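Local coordinates for genome polyprotein (Chicken sicinivirus JSY, PDB 6QWT) that is the polymerase part of the viral polyprotein, 3Dpol, an RNA-dependent RNA polymerase that probably copies the viral RNA genome, at residues Arg45-Val50 against Val167-Thr172; Asp213-Thr217 against Trp466-Met471; Trp216-His221 against Thr394-Pro398. All blocks are in the same frame, centred on the assembly; numbering follows the deposited sequence.

Interaction 1 comes first along the chain, joining the loop that leads into helix 50-54 to the end of helix 164-168, in what is by homology the fingers region. Interactions 2 and 3 both start from helix 212-222 and share W216 and T217, their centres about 8 Å apart. Interaction 3 ties that helix to strand 396-400, and interaction 2 ties it to the last helix, 459-469, so one helix, probably of the palm, meets two later elements. The centre of interaction 1 is about 40 Å from that of interaction 2 and about 39 Å from that of interaction 3, nearest atoms about 23 Å apart. The contacts thus lie in two separate regions of the right-hand polymerase fold.

Interaction 1. Residues Arg45-Val50 against Val167-Thr172; sequences RTEADV and VAAAKT
The hydroxyl of T46 donates to the carbonyl of A168, with OG1 2.9 Å from A168 O and well above the carbonyl plane, 58° out of it. Beside this bond, R45 lays one face of its guanidinium over V167: CG1 of V167 is 3.4 Å from R45 NH1 and sits toward the rim of the flat group. On the other flank the methyl of A170 packs against the chain of the loop, its CB 4.0 Å from A48 CB and 4.1 Å from V50 CB. V50 CG2 reaches on to T172 OG1.

Several features hold these groups in place. T46 OG1, anti to its own nitrogen (chi1 -178°), also accepts from A48 N at 3.0 Å, an ST turn that uses the hydroxyl in both directions. A water accepts from E47 N and donates to A168 O at 2.7 Å, giving that carbonyl a second donor. A170 takes a positive phi in the Schellman motif that closes helix 164-168, and its CB is directed at the loop. R45 itself is gripped by salt bridges to D43 and E35.

Within the fold, V38, in the loop after strand 34-36, touches R45, T46 and V50, while D49 takes the N-cap position of helix 50-54, its carboxylate making a weak bond to D51 N, and V53 of that helix meets A48.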
ATOM      1  N   ARG A  45     -18.630  21.691   0.797  1.00 31.18           N
ATOM      2  CA  ARG A  45     -17.997  21.553  -0.508  1.00 29.17           C
ATOM      3  C   ARG A  45     -18.619  20.455  -1.363  1.00 32.19           C
ATOM      4  O   ARG A  45     -18.280  20.354  -2.548  1.00 31.73           O
ATOM      5  CB  ARG A  45     -16.499  21.283  -0.343  1.00 26.39           C
ATOM      6  CG  ARG A  45     -15.716  22.438   0.263  1.00 26.18           C
ATOM      7  CD  ARG A  45     -14.298  22.014   0.606  1.00 28.87           C
ATOM      8  NE  ARG A  45     -14.283  20.849   1.485  1.00 24.75           N
ATOM      9  CZ  ARG A  45     -13.248  20.028   1.619  1.00 27.47           C
ATOM     10  NH1 ARG A  45     -12.135  20.246   0.933  1.00 25.51           N
ATOM     11  NH2 ARG A  45     -13.325  18.987   2.439  1.00 22.68           N
ATOM     12  N   THR A  46     -19.511  19.637  -0.805  1.00 28.60           N
ATOM     13  CA  THR A  46     -20.130  18.543  -1.538  1.00 32.14           C
ATOM     14  C   THR A  46     -21.628  18.508  -1.263  1.00 31.87           C
ATOM     15  O   THR A  46     -22.094  18.919  -0.197  1.00 31.71           O
ATOM     16  CB  THR A  46     -19.504  17.179  -1.169  1.00 28.92           C
ATOM     17  OG1 THR A  46     -20.109  16.143  -1.954  1.00 26.47           O
ATOM     18  CG2 THR A  46     -19.706  16.868   0.311  1.00 27.13           C
ATOM     19  N   GLU A  47     -22.377  18.017  -2.247  1.00 30.66           N
ATOM     20  CA  GLU A  47     -23.801  17.753  -2.092  1.00 36.19           C
ATOM     21  C   GLU A  47     -24.090  16.300  -1.748  1.00 36.53           C
ATOM     22  O   GLU A  47     -25.250  15.951  -1.507  1.00 33.34           O
ATOM     23  CB  GLU A  47     -24.554  18.137  -3.372  1.00 36.57           C
ATOM     24  CG  GLU A  47     -24.316  19.566  -3.825  1.00 45.05           C
ATOM     25  CD  GLU A  47     -25.030  20.575  -2.952  1.00 52.91           C
ATOM     26  OE1 GLU A  47     -26.274  20.652  -3.032  1.00 60.56           O
ATOM     27  OE2 GLU A  47     -24.349  21.291  -2.186  1.00 60.49           O
ATOM     28  N   ALA A  48     -23.068  15.451  -1.715  1.00 28.46           N
ATOM     29  CA  ALA A  48     -23.229  14.028  -1.468  1.00 27.16           C
ATOM     30  C   ALA A  48     -23.011  13.700   0.006  1.00 27.80           C
ATOM     31  O   ALA A  48     -22.565  14.529   0.804  1.00 28.76           O
ATOM     32  CB  ALA A  48     -22.262  13.221  -2.341  1.00 27.60           C
ATOM     33  N   ASP A  49     -23.339  12.460   0.356  1.00 32.41           N
ATOM     34  CA  ASP A  49     -23.141  11.923   1.696  1.00 28.50           C
ATOM     35  C   ASP A  49     -21.878  11.070   1.679  1.00 28.84           C
ATOM     36  O   ASP A  49     -21.824  10.055   0.977  1.00 26.68           O
ATOM     37  CB  ASP A  49     -24.356  11.101   2.127  1.00 30.65           C
ATOM     38  CG  ASP A  49     -24.283  10.642   3.572  1.00 33.01           C
ATOM     39  OD1 ASP A  49     -23.242  10.856   4.224  1.00 35.10           O
ATOM     40  OD2 ASP A  49     -25.279  10.063   4.054  1.00 36.53           O
ATOM     41  N   VAL A  50     -20.870  11.483   2.452  1.00 24.51           N
ATOM     42  CA  VAL A  50     -19.560  10.846   2.355  1.00 28.12           C
ATOM     43  C   VAL A  50     -19.610   9.413   2.882  1.00 30.47           C
ATOM     44  O   VAL A  50     -18.985   8.509   2.313  1.00 27.70           O
ATOM     45  CB  VAL A  50     -18.492  11.695   3.076  1.00 24.87           C
ATOM     46  CG1 VAL A  50     -18.817  11.864   4.554  1.00 21.42           C
ATOM     47  CG2 VAL A  50     -17.111  11.085   2.889  1.00 24.33           C
ATOM     48  N   VAL A 167     -13.195  15.793  -4.049  1.00 25.73           N
ATOM     49  CA  VAL A 167     -13.799  16.493  -2.921  1.00 28.25           C
ATOM     50  C   VAL A 167     -15.267  16.786  -3.203  1.00 30.80           C
ATOM     51  O   VAL A 167     -16.146  16.493  -2.384  1.00 26.86           O
ATOM     52  CB  VAL A 167     -13.012  17.780  -2.610  1.00 29.41           C
ATOM     53  CG1 VAL A 167     -13.780  18.658  -1.632  1.00 24.36           C
ATOM     54  CG2 VAL A 167     -11.636  17.442  -2.060  1.00 27.46           C
ATOM     55  N   ALA A 168     -15.554  17.350  -4.382  1.00 27.57           N
ATOM     56  CA  ALA A 168     -16.925  17.706  -4.732  1.00 28.08           C
ATOM     57  C   ALA A 168     -17.832  16.484  -4.803  1.00 28.80           C
ATOM     58  O   ALA A 168     -19.038  16.595  -4.561  1.00 33.85           O
ATOM     59  CB  ALA A 168     -16.943  18.458  -6.063  1.00 26.05           C
ATOM     60  N   ALA A 169     -17.279  15.319  -5.131  1.00 29.26           N
ATOM     61  CA  ALA A 169     -18.050  14.084  -5.189  1.00 30.47           C
ATOM     62  C   ALA A 169     -18.036  13.305  -3.877  1.00 27.01           C
ATOM     63  O   ALA A 169     -18.668  12.246  -3.801  1.00 27.29           O
ATOM     64  CB  ALA A 169     -17.531  13.192  -6.325  1.00 28.24           C
ATOM     65  N   ALA A 170     -17.334  13.801  -2.854  1.00 27.12           N
ATOM     66  CA  ALA A 170     -17.210  13.136  -1.552  1.00 26.42           C
ATOM     67  C   ALA A 170     -16.561  11.758  -1.668  1.00 27.80           C
ATOM     68  O   ALA A 170     -16.822  10.866  -0.855  1.00 28.34           O
ATOM     69  CB  ALA A 170     -18.563  13.032  -0.839  1.00 24.97           C
ATOM     70  N   LYS A 171     -15.699  11.577  -2.671  1.00 25.88           N
ATOM     71  CA  LYS A 171     -14.992  10.311  -2.879  1.00 25.55           C
ATOM     72  C   LYS A 171     -13.735  10.305  -2.017  1.00 26.46           C
ATOM     73  O   LYS A 171     -12.628  10.602  -2.469  1.00 29.54           O
ATOM     74  CB  LYS A 171     -14.649  10.115  -4.349  1.00 24.71           C
ATOM     75  CG  LYS A 171     -15.823   9.850  -5.265  1.00 31.00           C
ATOM     76  CD  LYS A 171     -15.339   9.763  -6.702  1.00 37.56           C
ATOM     77  CE  LYS A 171     -16.484   9.590  -7.684  1.00 47.97           C
ATOM     78  NZ  LYS A 171     -15.983   9.576  -9.090  1.00 46.92           N
ATOM     79  N   THR A 172     -13.909   9.949  -0.751  1.00 25.10           N
ATOM     80  CA  THR A 172     -12.798   9.842   0.180  1.00 26.54           C
ATOM     81  C   THR A 172     -12.577   8.380   0.541  1.00 25.13           C
ATOM     82  O   THR A 172     -13.535   7.616   0.695  1.00 27.22           O
ATOM     83  CB  THR A 172     -13.054  10.680   1.432  1.00 25.87           C
ATOM     84  OG1 THR A 172     -13.789   9.912   2.391  1.00 34.08           O
ATOM     85  CG2 THR A 172     -13.850  11.912   1.057  1.00 20.36           C
TER
HETATM   86  O   HOH W   1     -21.598  17.261  -4.923  1.00 34.82           O

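Interaction 2. Residues Asp213-Thr217 against Trp466-Met471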
ATOM      1  N   ASP A 213      14.587   5.874  -4.221  1.00 23.99           N
ATOM      2  CA  ASP A 213      15.901   6.421  -4.552  1.00 22.77           C
ATOM      3  C   ASP A 213      16.867   5.326  -4.980  1.00 24.13           C
ATOM      4  O   ASP A 213      17.667   5.517  -5.903  1.00 20.14           O
ATOM      5  CB  ASP A 213      16.473   7.183  -3.355  1.00 25.25           C
ATOM      6  CG  ASP A 213      15.953   8.603  -3.258  1.00 28.20           C
ATOM      7  OD1 ASP A 213      16.290   9.285  -2.267  1.00 32.95           O
ATOM      8  OD2 ASP A 213      15.212   9.041  -4.164  1.00 27.65           O
ATOM      9  N   TYR A 214      16.812   4.170  -4.319  1.00 22.64           N
ATOM     10  CA  TYR A 214      17.747   3.089  -4.604  1.00 22.05           C
ATOM     11  C   TYR A 214      17.211   2.117  -5.650  1.00 20.72           C
ATOM     12  O   TYR A 214      17.929   1.747  -6.583  1.00 22.90           O
ATOM     13  CB  TYR A 214      18.087   2.329  -3.315  1.00 22.82           C
ATOM     14  CG  TYR A 214      19.004   1.145  -3.540  1.00 25.35           C
ATOM     15  CD1 TYR A 214      18.490  -0.134  -3.724  1.00 23.88           C
ATOM     16  CD2 TYR A 214      20.383   1.308  -3.576  1.00 26.84           C
ATOM     17  CE1 TYR A 214      19.321  -1.215  -3.937  1.00 27.30           C
ATOM     18  CE2 TYR A 214      21.225   0.228  -3.788  1.00 32.64           C
ATOM     19  CZ  TYR A 214      20.687  -1.031  -3.969  1.00 32.76           C
ATOM     20  OH  TYR A 214      21.511  -2.113  -4.180  1.00 32.35           O
ATOM     21  N   HIS A 215      15.956   1.695  -5.510  1.00 20.75           N
ATOM     22  CA  HIS A 215      15.459   0.569  -6.289  1.00 22.01           C
ATOM     23  C   HIS A 215      14.968   0.956  -7.675  1.00 21.10           C
ATOM     24  O   HIS A 215      14.741   0.063  -8.498  1.00 19.67           O
ATOM     25  CB  HIS A 215      14.347  -0.145  -5.517  1.00 21.58           C
ATOM     26  CG  HIS A 215      14.859  -0.979  -4.386  1.00 22.97           C
ATOM     27  ND1 HIS A 215      14.746  -0.596  -3.066  1.00 23.23           N
ATOM     28  CD2 HIS A 215      15.516  -2.163  -4.379  1.00 21.45           C
ATOM     29  CE1 HIS A 215      15.300  -1.513  -2.295  1.00 25.58           C
ATOM     30  NE2 HIS A 215      15.776  -2.475  -3.066  1.00 23.40           N
ATOM     31  N   TRP A 216      14.817   2.247  -7.966  1.00 19.68           N
ATOM     32  CA  TRP A 216      14.407   2.636  -9.309  1.00 21.63           C
ATOM     33  C   TRP A 216      15.417   2.202 -10.365  1.00 21.51           C
ATOM     34  O   TRP A 216      15.035   2.004 -11.521  1.00 21.38           O
ATOM     35  CB  TRP A 216      14.174   4.147  -9.371  1.00 19.15           C
ATOM     36  CG  TRP A 216      12.752   4.518  -9.685  1.00 21.36           C
ATOM     37  CD1 TRP A 216      12.325   5.331 -10.690  1.00 20.69           C
ATOM     38  CD2 TRP A 216      11.570   4.081  -8.993  1.00 20.50           C
ATOM     39  NE1 TRP A 216      10.955   5.433 -10.670  1.00 18.09           N
ATOM     40  CE2 TRP A 216      10.467   4.674  -9.638  1.00 18.59           C
ATOM     41  CE3 TRP A 216      11.339   3.247  -7.892  1.00 19.41           C
ATOM     42  CZ2 TRP A 216       9.152   4.461  -9.221  1.00 19.87           C
ATOM     43  CZ3 TRP A 216      10.033   3.036  -7.478  1.00 18.81           C
ATOM     44  CH2 TRP A 216       8.957   3.642  -8.143  1.00 22.03           C
ATOM     45  N   THR A 217      16.696   2.021  -9.989  1.00 21.64           N
ATOM     46  CA  THR A 217      17.681   1.550 -10.964  1.00 21.06           C
ATOM     47  C   THR A 217      17.485   0.074 -11.296  1.00 25.02           C
ATOM     48  O   THR A 217      17.333  -0.259 -12.485  1.00 24.72           O
ATOM     49  CB  THR A 217      19.099   1.866 -10.474  1.00 23.34           C
ATOM     50  OG1 THR A 217      19.309   3.286 -10.468  1.00 22.86           O
ATOM     51  CG2 THR A 217      20.144   1.208 -11.375  1.00 20.32           C
ATOM     52  N   TRP A 466      22.251  11.001  -3.226  1.00 22.95           N
ATOM     53  CA  TRP A 466      21.579  10.031  -4.085  1.00 24.05           C
ATOM     54  C   TRP A 466      22.591   9.181  -4.840  1.00 27.12           C
ATOM     55  O   TRP A 466      22.484   7.949  -4.868  1.00 26.30           O
ATOM     56  CB  TRP A 466      20.649  10.731  -5.071  1.00 18.61           C
ATOM     57  CG  TRP A 466      20.004   9.768  -6.025  1.00 22.83           C
ATOM     58  CD1 TRP A 466      18.984   8.904  -5.750  1.00 22.99           C
ATOM     59  CD2 TRP A 466      20.347   9.557  -7.404  1.00 22.17           C
ATOM     60  NE1 TRP A 466      18.666   8.175  -6.870  1.00 24.78           N
ATOM     61  CE2 TRP A 466      19.488   8.556  -7.899  1.00 24.65           C
ATOM     62  CE3 TRP A 466      21.295  10.117  -8.266  1.00 23.61           C
ATOM     63  CZ2 TRP A 466      19.547   8.105  -9.217  1.00 21.93           C
ATOM     64  CZ3 TRP A 466      21.352   9.668  -9.575  1.00 17.77           C
ATOM     65  CH2 TRP A 466      20.483   8.673 -10.038  1.00 19.77           C
ATOM     66  N   LEU A 467      23.579   9.826  -5.470  1.00 24.63           N
ATOM     67  CA  LEU A 467      24.613   9.087  -6.186  1.00 28.14           C
ATOM     68  C   LEU A 467      25.353   8.137  -5.255  1.00 28.83           C
ATOM     69  O   LEU A 467      25.729   7.031  -5.657  1.00 32.17           O
ATOM     70  CB  LEU A 467      25.589  10.057  -6.848  1.00 27.45           C
ATOM     71  CG  LEU A 467      25.103  10.796  -8.096  1.00 31.09           C
ATOM     72  CD1 LEU A 467      26.072  11.913  -8.462  1.00 30.86           C
ATOM     73  CD2 LEU A 467      24.929   9.830  -9.257  1.00 27.17           C
ATOM     74  N   ALA A 468      25.557   8.546  -4.001  1.00 25.70           N
ATOM     75  CA  ALA A 468      26.274   7.703  -3.051  1.00 31.34           C
ATOM     76  C   ALA A 468      25.488   6.438  -2.732  1.00 32.43           C
ATOM     77  O   ALA A 468      26.052   5.338  -2.697  1.00 33.28           O
ATOM     78  CB  ALA A 468      26.569   8.489  -1.772  1.00 27.26           C
ATOM     79  N   THR A 469      24.182   6.568  -2.488  1.00 29.25           N
ATOM     80  CA  THR A 469      23.412   5.389  -2.097  1.00 35.11           C
ATOM     81  C   THR A 469      23.175   4.460  -3.284  1.00 32.71           C
ATOM     82  O   THR A 469      23.151   3.231  -3.127  1.00 30.77           O
ATOM     83  CB  THR A 469      22.086   5.808  -1.455  1.00 30.20           C
ATOM     84  OG1 THR A 469      21.248   6.434  -2.436  1.00 38.55           O
ATOM     85  CG2 THR A 469      22.334   6.771  -0.304  1.00 37.09           C
ATOM     86  N   VAL A 470      23.035   5.020  -4.483  1.00 31.62           N
ATOM     87  CA  VAL A 470      22.732   4.236  -5.677  1.00 34.46           C
ATOM     88  C   VAL A 470      24.006   3.556  -6.158  1.00 42.38           C
ATOM     89  O   VAL A 470      24.013   2.855  -7.178  1.00 43.84           O
ATOM     90  CB  VAL A 470      22.105   5.119  -6.775  1.00 34.54           C
ATOM     91  CG1 VAL A 470      23.171   5.873  -7.559  1.00 33.44           C
ATOM     92  CG2 VAL A 470      21.242   4.286  -7.707  1.00 38.20           C
ATOM     93  N   MET A 471      25.084   3.760  -5.406  1.00 44.88           N
ATOM     94  CA  MET A 471      26.422   3.215  -5.580  1.00 49.52           C
ATOM     95  C   MET A 471      27.186   3.931  -6.687  1.00 50.73           C
ATOM     96  O   MET A 471      28.303   3.516  -6.988  1.00 60.99           O
ATOM     97  CB  MET A 471      26.432   1.705  -5.867  1.00 50.10           C
ATOM     98  CG  MET A 471      27.011   0.862  -4.752  1.00 55.22           C
ATOM     99  SD  MET A 471      25.908   0.727  -3.337  1.00 74.53           S
ATOM    100  CE  MET A 471      24.744  -0.500  -3.937  1.00 42.15           C
TER
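The Y214 ring presents an edge to the end of helix 459-469: T469 O lies near the ring plane 3.4 Å from Y214 CD2, and the methyl CE of M471 lies beside it, 3.6 Å from Y214 CE2. CD1, across the same phenol ring, sits over the face of the H215 imidazole within the helix. The W466 indole meets D213 at its edge, where D213 CB is 3.9 Å from W466 CD1, and has V470 CG2 of its own helix end over one face, toward the rim. The D213 carboxylate stands nearly perpendicular to the indole.

With CG anti to its backbone nitrogen (chi1 177°), W466 brings the pyrrole side of the indole to helix 212-222. W466 NE1 donates to D213 O at 3.0 Å, but the bond is bent, with an N-H...O angle of 133° and the oxygen 29° out of the ring plane. Next to it, V470 CG2 comes within 3.5 Å of T217 OG1, a hydroxyl that accepts a hydrogen bond from I396 N; the methyl only packs against it. W466 O accepts from V470 N and, at 3.1 Å, from T469 OG1, and M471 then leaves the helix through a Schellman motif. The D213 carboxylate turns to H430, which also meets W466 edge-to-face; H397 stacks on the indole.

Helix 212-222 is kinked here, and the nitrogen of T217 makes no bond back to the preceding turn. D213 O is therefore not used by T217 N in the usual helical bond, and the indole N-H supplies a donor from the C-terminal helix. Its bent geometry suggests a bond of modest strength, supplemented by the van der Waals contacts of Y214, M471 and V470.

Interaction 3. Residues Trp216-His221 against Thr394-Pro398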
ATOM      1  N   TRP A 216      14.817   2.247  -7.966  1.00 19.68           N
ATOM      2  CA  TRP A 216      14.407   2.636  -9.309  1.00 21.63           C
ATOM      3  C   TRP A 216      15.417   2.202 -10.365  1.00 21.51           C
ATOM      4  O   TRP A 216      15.035   2.004 -11.521  1.00 21.38           O
ATOM      5  CB  TRP A 216      14.174   4.147  -9.371  1.00 19.15           C
ATOM      6  CG  TRP A 216      12.752   4.518  -9.685  1.00 21.36           C
ATOM      7  CD1 TRP A 216      12.325   5.331 -10.690  1.00 20.69           C
ATOM      8  CD2 TRP A 216      11.570   4.081  -8.993  1.00 20.50           C
ATOM      9  NE1 TRP A 216      10.955   5.433 -10.670  1.00 18.09           N
ATOM     10  CE2 TRP A 216      10.467   4.674  -9.638  1.00 18.59           C
ATOM     11  CE3 TRP A 216      11.339   3.247  -7.892  1.00 19.41           C
ATOM     12  CZ2 TRP A 216       9.152   4.461  -9.221  1.00 19.87           C
ATOM     13  CZ3 TRP A 216      10.033   3.036  -7.478  1.00 18.81           C
ATOM     14  CH2 TRP A 216       8.957   3.642  -8.143  1.00 22.03           C
ATOM     15  N   THR A 217      16.696   2.021  -9.989  1.00 21.64           N
ATOM     16  CA  THR A 217      17.681   1.550 -10.964  1.00 21.06           C
ATOM     17  C   THR A 217      17.485   0.074 -11.296  1.00 25.02           C
ATOM     18  O   THR A 217      17.333  -0.259 -12.485  1.00 24.72           O
ATOM     19  CB  THR A 217      19.099   1.866 -10.474  1.00 23.34           C
ATOM     20  OG1 THR A 217      19.309   3.286 -10.468  1.00 22.86           O
ATOM     21  CG2 THR A 217      20.144   1.208 -11.375  1.00 20.32           C
ATOM     22  N   PRO A 218      17.473  -0.858 -10.330  1.00 22.08           N
ATOM     23  CA  PRO A 218      17.216  -2.259 -10.709  1.00 23.89           C
ATOM     24  C   PRO A 218      15.803  -2.496 -11.225  1.00 26.32           C
ATOM     25  O   PRO A 218      15.615  -3.380 -12.069  1.00 26.62           O
ATOM     26  CB  PRO A 218      17.492  -3.035  -9.411  1.00 21.83           C
ATOM     27  CG  PRO A 218      17.286  -2.047  -8.330  1.00 23.31           C
ATOM     28  CD  PRO A 218      17.768  -0.741  -8.887  1.00 22.19           C
ATOM     29  N   PHE A 219      14.805  -1.744 -10.745  1.00 21.65           N
ATOM     30  CA  PHE A 219      13.465  -1.831 -11.325  1.00 25.28           C
ATOM     31  C   PHE A 219      13.503  -1.510 -12.816  1.00 28.80           C
ATOM     32  O   PHE A 219      12.927  -2.232 -13.639  1.00 28.82           O
ATOM     33  CB  PHE A 219      12.507  -0.872 -10.609  1.00 23.48           C
ATOM     34  CG  PHE A 219      12.104  -1.309  -9.224  1.00 23.91           C
ATOM     35  CD1 PHE A 219      11.256  -0.520  -8.459  1.00 20.42           C
ATOM     36  CD2 PHE A 219      12.570  -2.500  -8.684  1.00 22.40           C
ATOM     37  CE1 PHE A 219      10.877  -0.911  -7.183  1.00 22.07           C
ATOM     38  CE2 PHE A 219      12.196  -2.894  -7.406  1.00 22.80           C
ATOM     39  CZ  PHE A 219      11.348  -2.098  -6.655  1.00 21.86           C
ATOM     40  N   TYR A 220      14.182  -0.417 -13.173  1.00 24.70           N
ATOM     41  CA  TYR A 220      14.284   0.013 -14.565  1.00 26.83           C
ATOM     42  C   TYR A 220      14.962  -1.048 -15.427  1.00 28.23           C
ATOM     43  O   TYR A 220      14.445  -1.438 -16.480  1.00 26.22           O
ATOM     44  CB  TYR A 220      15.052   1.335 -14.616  1.00 23.62           C
ATOM     45  CG  TYR A 220      15.274   1.930 -15.984  1.00 23.84           C
ATOM     46  CD1 TYR A 220      14.339   2.785 -16.549  1.00 24.20           C
ATOM     47  CD2 TYR A 220      16.443   1.676 -16.692  1.00 25.43           C
ATOM     48  CE1 TYR A 220      14.546   3.350 -17.793  1.00 25.48           C
ATOM     49  CE2 TYR A 220      16.660   2.237 -17.937  1.00 22.57           C
ATOM     50  CZ  TYR A 220      15.707   3.073 -18.481  1.00 29.68           C
ATOM     51  OH  TYR A 220      15.912   3.637 -19.719  1.00 32.97           O
ATOM     52  N   HIS A 221      16.127  -1.529 -14.992  1.00 22.76           N
ATOM     53  CA  HIS A 221      16.881  -2.475 -15.804  1.00 33.29           C
ATOM     54  C   HIS A 221      16.227  -3.851 -15.861  1.00 34.75           C
ATOM     55  O   HIS A 221      16.534  -4.632 -16.769  1.00 32.30           O
ATOM     56  CB  HIS A 221      18.314  -2.583 -15.274  1.00 26.20           C
ATOM     57  CG  HIS A 221      19.112  -1.329 -15.444  1.00 27.15           C
ATOM     58  ND1 HIS A 221      19.459  -0.829 -16.681  1.00 31.73           N
ATOM     59  CD2 HIS A 221      19.621  -0.464 -14.535  1.00 29.27           C
ATOM     60  CE1 HIS A 221      20.152   0.285 -16.527  1.00 31.16           C
ATOM     61  NE2 HIS A 221      20.265   0.529 -15.234  1.00 31.63           N
ATOM     62  N   THR A 394      23.319   4.956 -16.322  1.00 25.16           N
ATOM     63  CA  THR A 394      22.905   3.653 -15.819  1.00 27.63           C
ATOM     64  C   THR A 394      22.092   3.768 -14.537  1.00 29.01           C
ATOM     65  O   THR A 394      21.431   2.799 -14.149  1.00 28.63           O
ATOM     66  CB  THR A 394      24.122   2.759 -15.578  1.00 30.14           C
ATOM     67  OG1 THR A 394      25.015   3.403 -14.664  1.00 39.49           O
ATOM     68  CG2 THR A 394      24.852   2.483 -16.888  1.00 34.49           C
ATOM     69  N   TYR A 395      22.123   4.920 -13.878  1.00 28.45           N
ATOM     70  CA  TYR A 395      21.392   5.137 -12.641  1.00 27.95           C
ATOM     71  C   TYR A 395      20.161   5.989 -12.918  1.00 25.60           C
ATOM     72  O   TYR A 395      20.221   6.958 -13.681  1.00 23.59           O
ATOM     73  CB  TYR A 395      22.299   5.784 -11.595  1.00 24.52           C
ATOM     74  CG  TYR A 395      23.508   4.925 -11.318  1.00 29.01           C
ATOM     75  CD1 TYR A 395      24.729   5.194 -11.921  1.00 34.30           C
ATOM     76  CD2 TYR A 395      23.415   3.814 -10.491  1.00 31.55           C
ATOM     77  CE1 TYR A 395      25.833   4.391 -11.687  1.00 35.53           C
ATOM     78  CE2 TYR A 395      24.510   3.009 -10.250  1.00 37.27           C
ATOM     79  CZ  TYR A 395      25.716   3.301 -10.848  1.00 40.02           C
ATOM     80  OH  TYR A 395      26.803   2.496 -10.605  1.00 46.10           O
ATOM     81  N   ILE A 396      19.041   5.611 -12.306  1.00 20.79           N
ATOM     82  CA  ILE A 396      17.719   6.061 -12.724  1.00 24.32           C
ATOM     83  C   ILE A 396      17.079   6.863 -11.600  1.00 23.18           C
ATOM     84  O   ILE A 396      16.956   6.375 -10.471  1.00 21.63           O
ATOM     85  CB  ILE A 396      16.825   4.871 -13.118  1.00 21.97           C
ATOM     86  CG1 ILE A 396      17.595   3.904 -14.025  1.00 26.24           C
ATOM     87  CG2 ILE A 396      15.555   5.361 -13.798  1.00 22.86           C
ATOM     88  CD1 ILE A 396      18.040   4.510 -15.344  1.00 26.11           C
ATOM     89  N   HIS A 397      16.654   8.091 -11.923  1.00 21.58           N
ATOM     90  CA  HIS A 397      15.969   8.962 -10.977  1.00 23.64           C
ATOM     91  C   HIS A 397      14.495   8.574 -10.868  1.00 23.58           C
ATOM     92  O   HIS A 397      13.840   8.334 -11.886  1.00 21.09           O
ATOM     93  CB  HIS A 397      16.063  10.425 -11.414  1.00 23.12           C
ATOM     94  CG  HIS A 397      17.430  11.021 -11.282  1.00 26.93           C
ATOM     95  ND1 HIS A 397      17.866  11.636 -10.128  1.00 24.02           N
ATOM     96  CD2 HIS A 397      18.447  11.122 -12.171  1.00 24.56           C
ATOM     97  CE1 HIS A 397      19.098  12.079 -10.307  1.00 25.90           C
ATOM     98  NE2 HIS A 397      19.474  11.780 -11.537  1.00 30.23           N
ATOM     99  N   PRO A 398      13.950   8.510  -9.653  1.00 21.93           N
ATOM    100  CA  PRO A 398      12.490   8.487  -9.489  1.00 22.18           C
ATOM    101  C   PRO A 398      11.941   9.904  -9.516  1.00 22.35           C
ATOM    102  O   PRO A 398      12.138  10.682  -8.577  1.00 26.21           O
ATOM    103  CB  PRO A 398      12.309   7.823  -8.117  1.00 22.57           C
ATOM    104  CG  PRO A 398      13.556   8.171  -7.366  1.00 20.84           C
ATOM    105  CD  PRO A 398      14.663   8.324  -8.378  1.00 21.09           C
TER
HETATM  106  O   HOH W   2      17.387   4.497  -8.408  1.00 24.05           O
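The hairpin of strands 384-388 and 396-400, whose first strand begins at the arginine that ends the FLKR sequence characteristic of motif E in picornaviral polymerases, rests its second strand on helix 212-222 through I396 and P398. P398 covers a face of the W216 indole, its CB 3.6 Å from the centroid of the five-membered ring and almost on the normal, a CH-pi contact. I396 does the same to Y220: its CD1 lies 3.8 Å from the phenol centroid, displaced toward the rim. Y220 has CG anti to its nitrogen (chi1 179°), which turns a face of the ring to I396.

The short segments of helix and strand cross at 113°, their axes 7.7 Å apart. As in related polymerases, this hairpin probably lies at the junction of palm and thumb, the region called the primer grip, and here it packs against a helix just ahead of strand 230-235 in the palm sheet.

Two hydrogen bonds join the helix to the start of the strand and the residues before it. I396 N donates to T217 OG1 at 3.0 Å, and a water lies between that hydroxyl and I396 O, 2.8 Å from the latter. H221 NE2 carries a proton and donates to T394 O, 2.8 Å away in the imidazole plane, in a nearly straight bond of 174°; T217 CG2 touches the same carbonyl oxygen at 3.4 Å. The polar ends of the two larger rings are fixed by residues around the hairpin: W216 NE1 bonds to H385 O, with F386 stacked on the indole, and Y220 OH bonds to H377.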